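Local coordinates for protein response regulator (PDB 3QYY) that is a GGDEF-domain response regulator, probably a diguanylate cyclase, here holding the inhibitor cyclic di-GMP together with magnesium at its active site, at residues 15-19 with 69-73; 75-79 with 108-112. All coordinates share one frame; numbering follows the deposited sequence.

Interaction 1. Residues 15-19 with 69-73. With C2E (9,9'-[(2R,3R,3aS,5S,7aR,9R,10R,10aS,12S,14aR)-3,5,10,12-tetrahydroxy-5,12-dioxidooctahydro-2H,7H-difuro[3,2-d:3',2'-j][1,3,7,9,2,8]tetraoxadiphosphacyclododecine-2,9-diyl]bis(2-amino-1,9-dihydro-6H-purin-6-one)), chain F.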
ATOM      1  N   PRO B  15      17.160   6.992   1.012  1.00 20.06           N
ATOM      2  CA  PRO B  15      18.415   6.514   0.420  1.00 20.46           C
ATOM      3  C   PRO B  15      18.329   5.904  -0.978  1.00 19.31           C
ATOM      4  O   PRO B  15      19.109   6.267  -1.855  1.00 19.34           O
ATOM      5  CB  PRO B  15      18.950   5.532   1.469  1.00 21.89           C
ATOM      6  CG  PRO B  15      17.738   5.144   2.266  1.00 25.42           C
ATOM      7  CD  PRO B  15      16.952   6.419   2.350  1.00 20.78           C
ATOM      8  N   LEU B  16      17.382   4.998  -1.201  1.00 18.34           N
ATOM      9  CA  LEU B  16      17.263   4.359  -2.511  1.00 19.61           C
ATOM     10  C   LEU B  16      17.049   5.314  -3.687  1.00 20.04           C
ATOM     11  O   LEU B  16      17.825   5.310  -4.646  1.00 19.12           O
ATOM     12  CB  LEU B  16      16.117   3.336  -2.520  1.00 18.77           C
ATOM     13  CG  LEU B  16      16.036   2.491  -3.800  1.00 18.61           C
ATOM     14  CD1 LEU B  16      17.121   1.423  -3.755  1.00 18.64           C
ATOM     15  CD2 LEU B  16      14.659   1.832  -3.927  1.00 19.23           C
ATOM     16  N   THR B  17      16.006   6.137  -3.604  1.00 19.23           N
ATOM     17  CA  THR B  17      15.643   7.039  -4.697  1.00 20.54           C
ATOM     18  C   THR B  17      16.171   8.471  -4.693  1.00 20.40           C
ATOM     19  O   THR B  17      16.150   9.132  -5.730  1.00 22.37           O
ATOM     20  CB  THR B  17      14.107   7.125  -4.838  1.00 20.00           C
ATOM     21  OG1 THR B  17      13.550   7.753  -3.674  1.00 20.52           O
ATOM     22  CG2 THR B  17      13.510   5.729  -4.980  1.00 21.92           C
ATOM     23  N   GLU B  18      16.612   8.953  -3.541  1.00 20.53           N
ATOM     24  CA  GLU B  18      17.131  10.311  -3.412  1.00 23.04           C
ATOM     25  C   GLU B  18      15.999  11.340  -3.366  1.00 22.61           C
ATOM     26  O   GLU B  18      16.231  12.547  -3.441  1.00 21.59           O
ATOM     27  CB  GLU B  18      18.104  10.624  -4.553  1.00 26.72           C
ATOM     28  CG  GLU B  18      19.182  11.619  -4.175  1.00 34.90           C
ATOM     29  CD  GLU B  18      20.478  11.401  -4.942  1.00 37.38           C
ATOM     30  OE1 GLU B  18      21.455  12.129  -4.666  1.00 42.65           O
ATOM     31  OE2 GLU B  18      20.524  10.506  -5.813  1.00 38.48           O
ATOM     32  N   ALA B  19      14.768  10.857  -3.265  1.00 21.65           N
ATOM     33  CA  ALA B  19      13.632  11.753  -3.133  1.00 20.07           C
ATOM     34  C   ALA B  19      13.582  11.955  -1.624  1.00 17.52           C
ATOM     35  O   ALA B  19      14.323  11.298  -0.893  1.00 17.53           O
ATOM     36  CB  ALA B  19      12.357  11.077  -3.615  1.00 19.75           C
ATOM     37  N   LEU B  69      11.916   2.664  -9.562  1.00 17.03           N
ATOM     38  CA  LEU B  69      11.665   3.740  -8.604  1.00 17.18           C
ATOM     39  C   LEU B  69      12.731   4.824  -8.718  1.00 18.66           C
ATOM     40  O   LEU B  69      12.442   6.014  -8.578  1.00 17.86           O
ATOM     41  CB  LEU B  69      11.644   3.191  -7.177  1.00 17.44           C
ATOM     42  CG  LEU B  69      10.491   2.243  -6.832  1.00 17.31           C
ATOM     43  CD1 LEU B  69      10.713   1.672  -5.440  1.00 19.32           C
ATOM     44  CD2 LEU B  69       9.168   2.981  -6.898  1.00 20.12           C
ATOM     45  N   VAL B  70      13.970   4.408  -8.967  1.00 18.04           N
ATOM     46  CA  VAL B  70      15.065   5.353  -9.114  1.00 21.33           C
ATOM     47  C   VAL B  70      14.859   6.230 -10.350  1.00 21.72           C
ATOM     48  O   VAL B  70      15.049   7.445 -10.287  1.00 21.55           O
ATOM     49  CB  VAL B  70      16.425   4.622  -9.217  1.00 21.36           C
ATOM     50  CG1 VAL B  70      17.520   5.600  -9.633  1.00 23.29           C
ATOM     51  CG2 VAL B  70      16.774   4.002  -7.871  1.00 21.23           C
ATOM     52  N   ARG B  71      14.455   5.619 -11.461  1.00 23.59           N
ATOM     53  CA  ARG B  71      14.229   6.365 -12.698  1.00 25.07           C
ATOM     54  C   ARG B  71      13.049   7.325 -12.562  1.00 24.22           C
ATOM     55  O   ARG B  71      13.073   8.432 -13.105  1.00 22.14           O
ATOM     56  CB  ARG B  71      13.973   5.411 -13.873  1.00 29.43           C
ATOM     57  CG  ARG B  71      12.652   4.666 -13.798  1.00 37.20           C
ATOM     58  CD  ARG B  71      12.300   3.947 -15.102  1.00 42.38           C
ATOM     59  NE  ARG B  71      12.075   4.877 -16.208  1.00 47.35           N
ATOM     60  CZ  ARG B  71      13.036   5.384 -16.974  1.00 49.14           C
ATOM     61  NH1 ARG B  71      14.304   5.052 -16.765  1.00 50.79           N
ATOM     62  NH2 ARG B  71      12.731   6.231 -17.949  1.00 51.07           N
ATOM     63  N   LEU B  72      12.017   6.902 -11.838  1.00 24.05           N
ATOM     64  CA  LEU B  72      10.842   7.744 -11.639  1.00 23.66           C
ATOM     65  C   LEU B  72      11.247   9.064 -10.993  1.00 23.18           C
ATOM     66  O   LEU B  72      10.896  10.141 -11.479  1.00 22.77           O
ATOM     67  CB  LEU B  72       9.813   7.023 -10.760  1.00 25.59           C
ATOM     68  CG  LEU B  72       8.510   7.754 -10.409  1.00 27.32           C
ATOM     69  CD1 LEU B  72       7.458   6.740  -9.997  1.00 30.82           C
ATOM     70  CD2 LEU B  72       8.745   8.764  -9.290  1.00 29.52           C
ATOM     71  N   VAL B  73      11.991   8.973  -9.896  1.00 21.08           N
ATOM     72  CA  VAL B  73      12.443  10.154  -9.175  1.00 20.71           C
ATOM     73  C   VAL B  73      13.471  10.934  -9.993  1.00 21.97           C
ATOM     74  O   VAL B  73      13.455  12.167 -10.016  1.00 20.92           O
ATOM     75  CB  VAL B  73      13.049   9.759  -7.806  1.00 20.09           C
ATOM     76  CG1 VAL B  73      13.649  10.975  -7.120  1.00 19.47           C
ATOM     77  CG2 VAL B  73      11.962   9.146  -6.927  1.00 20.06           C
TER
HETATM   78  P1  C2E F 486       4.559  -6.097  -2.069  1.00 16.03           P
HETATM   79  O2P C2E F 486       6.007  -6.188  -1.656  1.00 16.35           O
HETATM   80  O1P C2E F 486       3.846  -7.408  -2.214  1.00 15.04           O
HETATM   81  O5' C2E F 486       3.730  -5.242  -1.037  1.00 14.85           O
HETATM   82  C5' C2E F 486       2.320  -5.030  -1.256  1.00 14.51           C
HETATM   83  C4' C2E F 486       1.821  -4.147  -0.122  1.00 13.29           C
HETATM   84  O4' C2E F 486       2.115  -4.611   1.180  1.00 13.45           O
HETATM   85  C3' C2E F 486       2.410  -2.743  -0.191  1.00 14.61           C
HETATM   86  O3' C2E F 486       1.705  -1.928  -1.142  1.00 14.67           O
HETATM   87  C2' C2E F 486       2.296  -2.318   1.241  1.00 13.41           C
HETATM   88  O2' C2E F 486       1.011  -1.704   1.432  1.00 14.33           O
HETATM   89  C1' C2E F 486       2.439  -3.572   2.094  1.00 12.04           C
HETATM   90  N9  C2E F 486       3.845  -3.730   2.527  1.00 14.38           N
HETATM   91  C8  C2E F 486       4.722  -4.676   2.113  1.00 15.54           C
HETATM   92  N7  C2E F 486       5.918  -4.538   2.719  1.00 15.06           N
HETATM   93  C5  C2E F 486       5.819  -3.496   3.540  1.00 15.94           C
HETATM   94  C6  C2E F 486       6.718  -2.806   4.499  1.00 17.77           C
HETATM   95  O6  C2E F 486       7.896  -3.211   4.670  1.00 18.74           O
HETATM   96  N1  C2E F 486       6.236  -1.742   5.187  1.00 15.60           N
HETATM   97  C2  C2E F 486       4.961  -1.286   5.027  1.00 15.69           C
HETATM   98  N2  C2E F 486       4.541  -0.226   5.741  1.00 15.28           N
HETATM   99  N3  C2E F 486       4.077  -1.878   4.155  1.00 14.50           N
HETATM  100  C4  C2E F 486       4.452  -2.963   3.407  1.00 13.48           C
HETATM  101  P11 C2E F 486       2.650  -0.863  -1.893  1.00 13.79           P
HETATM  102  O21 C2E F 486       3.353  -0.018  -0.885  1.00 12.88           O
HETATM  103  O11 C2E F 486       1.723  -0.098  -2.770  1.00 14.78           O
HETATM  104  O5A C2E F 486       3.711  -1.626  -2.783  1.00 14.22           O
HETATM  105  C5A C2E F 486       3.243  -2.470  -3.834  1.00 13.44           C
HETATM  106  C4A C2E F 486       4.403  -3.135  -4.518  1.00 14.43           C
HETATM  107  O4A C2E F 486       5.425  -2.222  -5.008  1.00 17.33           O
HETATM  108  C3A C2E F 486       5.137  -4.124  -3.618  1.00 15.11           C
HETATM  109  O3A C2E F 486       4.448  -5.390  -3.524  1.00 16.84           O
HETATM  110  C2A C2E F 486       6.468  -4.211  -4.293  1.00 15.00           C
HETATM  111  O2A C2E F 486       6.402  -5.251  -5.287  1.00 14.12           O
HETATM  112  C1A C2E F 486       6.719  -2.849  -4.920  1.00 15.40           C
HETATM  113  N91 C2E F 486       7.693  -2.069  -4.107  1.00 15.96           N
HETATM  114  C81 C2E F 486       7.449  -1.203  -3.091  1.00 16.37           C
HETATM  115  N71 C2E F 486       8.598  -0.684  -2.598  1.00 15.71           N
HETATM  116  C51 C2E F 486       9.610  -1.218  -3.301  1.00 16.84           C
HETATM  117  C61 C2E F 486      11.098  -1.119  -3.324  1.00 17.56           C
HETATM  118  O61 C2E F 486      11.724  -0.377  -2.534  1.00 18.30           O
HETATM  119  N11 C2E F 486      11.776  -1.861  -4.234  1.00 16.53           N
HETATM  120  C21 C2E F 486      11.151  -2.694  -5.128  1.00 17.76           C
HETATM  121  N21 C2E F 486      11.899  -3.406  -6.005  1.00 18.37           N
HETATM  122  N31 C2E F 486       9.795  -2.828  -5.161  1.00 16.95           N
HETATM  123  C41 C2E F 486       8.995  -2.128  -4.288  1.00 16.90           C
HETATM  124  O   HOH W   1      16.907   8.823  -8.260  1.00 27.06           O
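Leu16 and Leu69 line the active-site pocket of this GGDEF domain, which here holds its inhibitor cyclic di-GMP (C2E). Leu16 belongs to the loop between helices 7-12 and 22-38, and Leu69 lies on helix 62-77. Their methyls, Leu16 CD2 and Leu69 CD1, approach to 4.2 Å and form an apolar patch beside one guanine of the ligand. Leu69 CD1 sits over the guanine face, 3.5 Å from C61 of C2E. Leu16 CD2 stands beyond the edge of the base on the same side of its plane, nearest to O61; with CG anti to the backbone N (chi1 -173°), the side chain reaches past the loop toward the ligand. Arg88 of strand 85-90 touches both leucines and is hydrogen-bonded to the ligand, as are Asp66 and Asn57 of the same chain and, from the second subunit, Trp89. Behind the pocket Thr17 spans one helical turn: Thr17 CG2 packs 3.8 Å from Leu69 CB, and Thr17 CB lies 3.6 Å from Val73 CG2, the side chains of Thr17 and Val73 crossing at nearly a right angle. Thr17 OG1 turns back into its own loop, where it is hydrogen-bonded to Asp14 OD1. It also takes a weak bond from Ala19 N, 3.4 Å long, in the manner of an ST turn. Ala19 CB closes the patch 3.7 Å from Val73 CG1. Backbone polarity is met by a water that donates to the carbonyls of both segments, at 2.7 Å from Thr17 O and 3.1 Å from Val70 O. Next to this bridge, the methyl CG1 of Val73 fits against Thr17 O.

Interaction 2. Residues 75-79 with 108-112; sequences SAYGW and KLNQW
The indole of Trp79 has Lys108 CG on one face and Ala76 O on the other, both offset toward the rim, while Trp112 NE1 stands at its edge. Trp112 in turn carries Trp79 NE1 and Ala76 CA over one face, and Ser75 meets its edge in the ring plane. The contact joins two helices on one side of the GGDEF-domain sheet, the C-terminal end of 62-77 and the helix 102-116; Trp79 touches Val98 and Trp112 touches Ile96 of strand 93-98. The five-membered rings of the two tryptophans pair obliquely, planes at 58° and centroids 4.5 Å apart, and Trp79 NE1 comes 3.1 Å from Trp112 CG. Chi1 of 60° turns the Trp79 ring back over Ala76 O, which also accepts the backbone bond from Trp79 N. Lys108 CG, anti to its own backbone N, lies 3.2 Å from Trp79 CE3; the chain then bends and carries the amino end away from the ring. Ala76 CB, whose residue also touches Ile86 of strand 85-90, packs 3.8 Å from Trp112 CZ2. The polar tie is a nearly straight bond, angle 167°, from Trp112 NE1 to Ser75 OG at 2.8 Å. Arg71 O and Leu72 O are both partners of Ser75 OG, sharing its single hydrogen, which would help to orient the hydroxyl that receives the indole N-H.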
ATOM      1  N   SER B  75      13.741  11.179 -13.265  1.00 25.00           N
ATOM      2  CA  SER B  75      13.055  11.924 -14.315  1.00 26.11           C
ATOM      3  C   SER B  75      12.273  13.112 -13.758  1.00 27.51           C
ATOM      4  O   SER B  75      12.136  14.140 -14.424  1.00 28.70           O
ATOM      5  CB  SER B  75      12.122  10.998 -15.102  1.00 27.15           C
ATOM      6  OG  SER B  75      11.160  10.385 -14.261  1.00 30.36           O
ATOM      7  N   ALA B  76      11.763  12.973 -12.537  1.00 25.87           N
ATOM      8  CA  ALA B  76      11.013  14.053 -11.907  1.00 26.63           C
ATOM      9  C   ALA B  76      11.935  15.252 -11.691  1.00 27.22           C
ATOM     10  O   ALA B  76      11.588  16.386 -12.031  1.00 25.37           O
ATOM     11  CB  ALA B  76      10.439  13.588 -10.576  1.00 26.61           C
ATOM     12  N   TYR B  77      13.111  14.998 -11.122  1.00 26.48           N
ATOM     13  CA  TYR B  77      14.079  16.062 -10.878  1.00 29.11           C
ATOM     14  C   TYR B  77      14.456  16.745 -12.192  1.00 29.88           C
ATOM     15  O   TYR B  77      15.030  17.836 -12.195  1.00 32.23           O
ATOM     16  CB  TYR B  77      15.339  15.501 -10.205  1.00 27.03           C
ATOM     17  CG  TYR B  77      15.215  15.320  -8.709  1.00 27.21           C
ATOM     18  CD1 TYR B  77      14.931  16.404  -7.879  1.00 26.60           C
ATOM     19  CD2 TYR B  77      15.402  14.069  -8.118  1.00 26.17           C
ATOM     20  CE1 TYR B  77      14.839  16.249  -6.496  1.00 27.14           C
ATOM     21  CE2 TYR B  77      15.311  13.904  -6.735  1.00 25.84           C
ATOM     22  CZ  TYR B  77      15.031  14.997  -5.931  1.00 23.68           C
ATOM     23  OH  TYR B  77      14.951  14.843  -4.568  1.00 24.16           O
ATOM     24  N   GLY B  78      14.116  16.101 -13.303  1.00 30.66           N
ATOM     25  CA  GLY B  78      14.422  16.652 -14.611  1.00 32.67           C
ATOM     26  C   GLY B  78      13.529  17.804 -15.035  1.00 33.25           C
ATOM     27  O   GLY B  78      13.850  18.519 -15.986  1.00 34.22           O
ATOM     28  N   TRP B  79      12.402  17.989 -14.352  1.00 33.43           N
ATOM     29  CA  TRP B  79      11.502  19.085 -14.698  1.00 32.06           C
ATOM     30  C   TRP B  79      11.086  19.924 -13.496  1.00 32.56           C
ATOM     31  O   TRP B  79      10.619  21.055 -13.649  1.00 31.36           O
ATOM     32  CB  TRP B  79      10.249  18.563 -15.425  1.00 32.22           C
ATOM     33  CG  TRP B  79       9.393  17.580 -14.659  1.00 31.30           C
ATOM     34  CD1 TRP B  79       9.401  16.217 -14.778  1.00 30.29           C
ATOM     35  CD2 TRP B  79       8.359  17.891 -13.711  1.00 31.08           C
ATOM     36  NE1 TRP B  79       8.434  15.662 -13.971  1.00 29.10           N
ATOM     37  CE2 TRP B  79       7.780  16.665 -13.305  1.00 31.64           C
ATOM     38  CE3 TRP B  79       7.864  19.085 -13.168  1.00 31.54           C
ATOM     39  CZ2 TRP B  79       6.729  16.600 -12.381  1.00 30.22           C
ATOM     40  CZ3 TRP B  79       6.817  19.021 -12.247  1.00 31.84           C
ATOM     41  CH2 TRP B  79       6.263  17.785 -11.865  1.00 32.44           C
ATOM     42  N   LYS B 108       2.420  19.818 -16.630  1.00 34.35           N
ATOM     43  CA  LYS B 108       3.778  19.304 -16.541  1.00 36.20           C
ATOM     44  C   LYS B 108       3.758  17.867 -16.013  1.00 36.02           C
ATOM     45  O   LYS B 108       4.507  17.008 -16.483  1.00 35.52           O
ATOM     46  CB  LYS B 108       4.604  20.181 -15.598  1.00 37.66           C
ATOM     47  CG  LYS B 108       6.100  19.962 -15.694  1.00 42.11           C
ATOM     48  CD  LYS B 108       6.720  20.787 -16.812  1.00 44.78           C
ATOM     49  CE  LYS B 108       6.629  22.276 -16.504  1.00 46.30           C
ATOM     50  NZ  LYS B 108       7.313  23.105 -17.535  1.00 47.74           N
ATOM     51  N   LEU B 109       2.892  17.610 -15.038  1.00 35.66           N
ATOM     52  CA  LEU B 109       2.787  16.281 -14.445  1.00 35.72           C
ATOM     53  C   LEU B 109       2.277  15.241 -15.442  1.00 37.37           C
ATOM     54  O   LEU B 109       2.865  14.167 -15.579  1.00 37.58           O
ATOM     55  CB  LEU B 109       1.860  16.312 -13.230  1.00 34.50           C
ATOM     56  CG  LEU B 109       1.890  15.033 -12.390  1.00 32.57           C
ATOM     57  CD1 LEU B 109       2.778  15.253 -11.170  1.00 30.51           C
ATOM     58  CD2 LEU B 109       0.481  14.659 -11.962  1.00 31.26           C
ATOM     59  N   ASN B 110       1.186  15.557 -16.133  1.00 39.43           N
ATOM     60  CA  ASN B 110       0.616  14.632 -17.110  1.00 42.06           C
ATOM     61  C   ASN B 110       1.582  14.342 -18.250  1.00 42.36           C
ATOM     62  O   ASN B 110       1.645  13.219 -18.750  1.00 43.02           O
ATOM     63  CB  ASN B 110      -0.691  15.187 -17.682  1.00 44.17           C
ATOM     64  CG  ASN B 110      -1.820  15.174 -16.674  1.00 46.98           C
ATOM     65  OD1 ASN B 110      -1.803  15.919 -15.695  1.00 50.46           O
ATOM     66  ND2 ASN B 110      -2.808  14.316 -16.903  1.00 48.61           N
ATOM     67  N   GLN B 111       2.326  15.360 -18.662  1.00 42.82           N
ATOM     68  CA  GLN B 111       3.296  15.212 -19.740  1.00 43.00           C
ATOM     69  C   GLN B 111       4.394  14.250 -19.292  1.00 41.57           C
ATOM     70  O   GLN B 111       4.882  13.430 -20.072  1.00 41.32           O
ATOM     71  CB  GLN B 111       3.886  16.584 -20.091  1.00 44.93           C
ATOM     72  CG  GLN B 111       4.941  16.579 -21.189  1.00 48.22           C
ATOM     73  CD  GLN B 111       6.321  16.212 -20.679  1.00 49.51           C
ATOM     74  OE1 GLN B 111       6.878  16.895 -19.818  1.00 50.68           O
ATOM     75  NE2 GLN B 111       6.881  15.131 -21.211  1.00 50.81           N
ATOM     76  N   TRP B 112       4.766  14.351 -18.022  1.00 38.91           N
ATOM     77  CA  TRP B 112       5.798  13.500 -17.447  1.00 37.01           C
ATOM     78  C   TRP B 112       5.327  12.054 -17.314  1.00 35.53           C
ATOM     79  O   TRP B 112       6.075  11.123 -17.613  1.00 34.76           O
ATOM     80  CB  TRP B 112       6.202  14.053 -16.078  1.00 35.44           C
ATOM     81  CG  TRP B 112       7.070  13.145 -15.267  1.00 34.39           C
ATOM     82  CD1 TRP B 112       8.285  12.629 -15.620  1.00 33.93           C
ATOM     83  CD2 TRP B 112       6.805  12.677 -13.940  1.00 32.63           C
ATOM     84  NE1 TRP B 112       8.795  11.873 -14.592  1.00 32.92           N
ATOM     85  CE2 TRP B 112       7.908  11.885 -13.549  1.00 32.68           C
ATOM     86  CE3 TRP B 112       5.744  12.853 -13.042  1.00 32.58           C
ATOM     87  CZ2 TRP B 112       7.981  11.270 -12.296  1.00 32.20           C
ATOM     88  CZ3 TRP B 112       5.817  12.241 -11.793  1.00 32.58           C
ATOM     89  CH2 TRP B 112       6.929  11.460 -11.434  1.00 32.50           C
TER

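From the N terminus, interaction 1 comes first: 15-19 returns to 69-73 after helix 22-38, strand 44-50, helix 53-60 and the start of helix 62-77. Interaction 2 opens only after that closure, from 75-79 to 108-112, and its loop holds the hairpin of strands 85-90 and 93-98 with the GGDEF signature at its turn. The two are in series, neither nested nor crossed, and share helix 62-77, which is thus tied to the N-terminal loop and to helix 102-116. They also touch: Tyr77 OH is probably hydrogen-bonded to Glu18 O at 2.9 Å, and Leu72 O packs on Trp112 CZ2.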